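Local atomic coordinates of octopine dehydrogenase (Pecten maximus, PDB entry 3C7A), a protein that catalyses the NADH-dependent reductive condensation of L-arginine with pyruvate to D-octopine, and the reverse oxidation of D-octopine with NAD+. Residues Ala14-Gly19 / Leu144-Arg149. Numbering follows the deposited sequence.
With NAD (nicotinamide-adenine-dinucleotide), chain B.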
# COMPACT_ATOMS: atom_id res chain seq x y z
N ALA A 14 8.21 10.38 -4.10
CA ALA A 14 7.89 11.81 -4.14
C ALA A 14 8.76 12.61 -5.10
O ALA A 14 8.29 13.57 -5.72
CB ALA A 14 7.95 12.41 -2.73
N HIS A 15 10.03 12.22 -5.22
CA HIS A 15 10.96 12.83 -6.19
C HIS A 15 10.49 12.63 -7.63
O HIS A 15 10.47 13.57 -8.42
CB HIS A 15 12.38 12.28 -6.01
CG HIS A 15 13.20 12.99 -4.97
ND1 HIS A 15 12.93 12.89 -3.62
CD2 HIS A 15 14.29 13.78 -5.08
CE1 HIS A 15 13.82 13.61 -2.95
NE2 HIS A 15 14.66 14.15 -3.81
N THR A 16 10.11 11.39 -7.96
CA THR A 16 9.67 11.02 -9.31
C THR A 16 8.36 11.71 -9.73
O THR A 16 8.28 12.26 -10.83
CB THR A 16 9.55 9.47 -9.47
OG1 THR A 16 10.76 8.83 -9.07
CG2 THR A 16 9.24 9.08 -10.92
N LEU A 17 7.36 11.67 -8.85
CA LEU A 17 6.04 12.26 -9.14
C LEU A 17 6.08 13.78 -9.34
O LEU A 17 5.43 14.31 -10.25
CB LEU A 17 5.02 11.88 -8.06
CG LEU A 17 3.57 12.40 -8.17
CD1 LEU A 17 2.84 11.86 -9.40
CD2 LEU A 17 2.79 12.08 -6.90
N SER A 18 6.85 14.48 -8.50
CA SER A 18 6.97 15.94 -8.56
C SER A 18 7.59 16.44 -9.87
O SER A 18 7.15 17.45 -10.42
CB SER A 18 7.76 16.47 -7.36
OG SER A 18 7.03 16.31 -6.15
N GLY A 19 8.62 15.73 -10.34
CA GLY A 19 9.31 16.08 -11.58
C GLY A 19 8.48 15.91 -12.85
O GLY A 19 8.53 16.75 -13.74
N LEU A 144 2.89 0.92 -6.18
CA LEU A 144 3.61 2.05 -6.81
C LEU A 144 3.82 1.81 -8.31
O LEU A 144 4.18 0.70 -8.72
CB LEU A 144 4.95 2.30 -6.10
CG LEU A 144 5.70 3.62 -6.37
CD1 LEU A 144 5.04 4.81 -5.67
CD2 LEU A 144 7.16 3.52 -5.95
N PRO A 145 3.59 2.85 -9.15
CA PRO A 145 3.73 2.76 -10.61
C PRO A 145 5.13 2.43 -11.16
O PRO A 145 5.24 1.89 -12.26
CB PRO A 145 3.30 4.15 -11.10
CG PRO A 145 2.48 4.71 -9.99
CD PRO A 145 3.12 4.19 -8.75
N TRP A 146 6.19 2.77 -10.41
CA TRP A 146 7.57 2.58 -10.89
C TRP A 146 8.47 1.85 -9.89
O TRP A 146 8.16 1.77 -8.70
CB TRP A 146 8.23 3.93 -11.22
CG TRP A 146 7.33 5.01 -11.78
CD1 TRP A 146 7.01 5.21 -13.09
CD2 TRP A 146 6.68 6.05 -11.04
NE1 TRP A 146 6.18 6.30 -13.21
CE2 TRP A 146 5.96 6.84 -11.97
CE3 TRP A 146 6.62 6.39 -9.68
CZ2 TRP A 146 5.19 7.94 -11.59
CZ3 TRP A 146 5.85 7.49 -9.30
CH2 TRP A 146 5.15 8.25 -10.25
N ALA A 147 9.57 1.30 -10.40
CA ALA A 147 10.71 0.91 -9.57
C ALA A 147 11.78 2.00 -9.71
O ALA A 147 12.30 2.22 -10.81
CB ALA A 147 11.25 -0.45 -10.00
N CYS A 148 12.09 2.68 -8.61
CA CYS A 148 12.90 3.90 -8.64
C CYS A 148 13.84 4.09 -7.44
O CYS A 148 13.58 3.59 -6.35
CB CYS A 148 11.99 5.13 -8.80
SG CYS A 148 10.63 5.25 -7.58
N ARG A 149 14.94 4.82 -7.66
CA ARG A 149 15.94 5.10 -6.62
C ARG A 149 16.63 6.47 -6.80
O ARG A 149 17.00 6.84 -7.92
CB ARG A 149 16.99 3.98 -6.54
CG ARG A 149 17.91 4.05 -5.32
CD ARG A 149 18.96 2.94 -5.32
NE ARG A 149 18.42 1.67 -4.82
CZ ARG A 149 19.15 0.59 -4.56
NH1 ARG A 149 20.47 0.59 -4.75
NH2 ARG A 149 18.57 -0.51 -4.10
PA NAD B . 10.93 5.91 1.08
O1A NAD B . 11.57 4.97 2.03
O2A NAD B . 11.90 6.36 0.06
O5B NAD B . 10.32 7.17 1.89
C5B NAD B . 11.09 7.93 2.79
C4B NAD B . 10.34 9.20 3.19
O4B NAD B . 9.36 8.92 4.17
C3B NAD B . 11.25 10.27 3.79
O3B NAD B . 11.74 11.17 2.83
C2B NAD B . 10.37 10.96 4.82
O2B NAD B . 9.71 12.07 4.26
C1B NAD B . 9.35 9.90 5.20
N9A NAD B . 9.76 9.32 6.50
C8A NAD B . 10.61 8.25 6.68
N7A NAD B . 10.75 8.03 8.00
C5A NAD B . 10.01 8.93 8.68
C6A NAD B . 9.80 9.14 10.04
N6A NAD B . 10.59 8.53 10.92
N1A NAD B . 8.96 10.16 10.45
C2A NAD B . 8.34 10.97 9.51
N3A NAD B . 8.56 10.76 8.16
C4A NAD B . 9.38 9.75 7.75
O3 NAD B . 9.64 5.19 0.41
PN NAD B . 9.44 5.04 -1.18
O1N NAD B . 10.60 4.29 -1.72
O2N NAD B . 9.10 6.36 -1.76
O5D NAD B . 8.16 4.07 -1.33
C5D NAD B . 6.89 4.37 -0.79
C4D NAD B . 6.05 3.10 -0.68
O4D NAD B . 5.96 2.44 -1.94
C3D NAD B . 6.64 2.11 0.31
O3D NAD B . 5.61 1.63 1.15
C2D NAD B . 7.21 1.00 -0.55
O2D NAD B . 7.09 -0.26 0.07
C1D NAD B . 6.38 1.08 -1.83
N1N NAD B . 7.10 0.63 -3.04
C2N NAD B . 8.33 1.15 -3.39
C3N NAD B . 8.99 0.70 -4.54
C7N NAD B . 10.20 1.44 -5.05
O7N NAD B . 10.87 0.96 -6.10
N7N NAD B . 10.61 2.64 -4.42
C4N NAD B . 8.39 -0.28 -5.34
C5N NAD B . 7.14 -0.80 -4.98
C6N NAD B . 6.51 -0.33 -3.83
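The first torsions of T16 and W146 bring the methyl and the indole together: T16 CG2 stands anti to the backbone N while OG1 lies beside that N, and W146 CG lies roughly anti to the carbonyl carbon, its chi1 of -34° well off the staggered value. T16 CG2 thereby sits over the face of the six-membered ring of W146, 3.9 Å from its centroid and 7° off the normal, a CH-pi contact. P145 CB covers the opposite face, sandwiching the indole, and L17 CB approaches W146 CH2 obliquely at 4.2 Å. The hydroxyl branch of T16 turns to the helix itself: OG1 hydrogen-bonds N12 O one turn back and lies 3.9 Å from C148 SG. On the strand's cofactor side, C148 N donates a nearly straight hydrogen bond (161°) to the carboxamide O7N of NAD at 3.3 Å. From the preceding loop, L144 CD2 packs against the nicotinamide ring, 3.6 Å from NAD C3N. Helix 12-21 thus backs, through T16 and L17, the strand that holds the carboxamide, and its N-terminal end binds the dinucleotide through N12 and G13. A glycine-rich turn leading into such a helix is characteristic of the Rossmann-type NAD-binding domain.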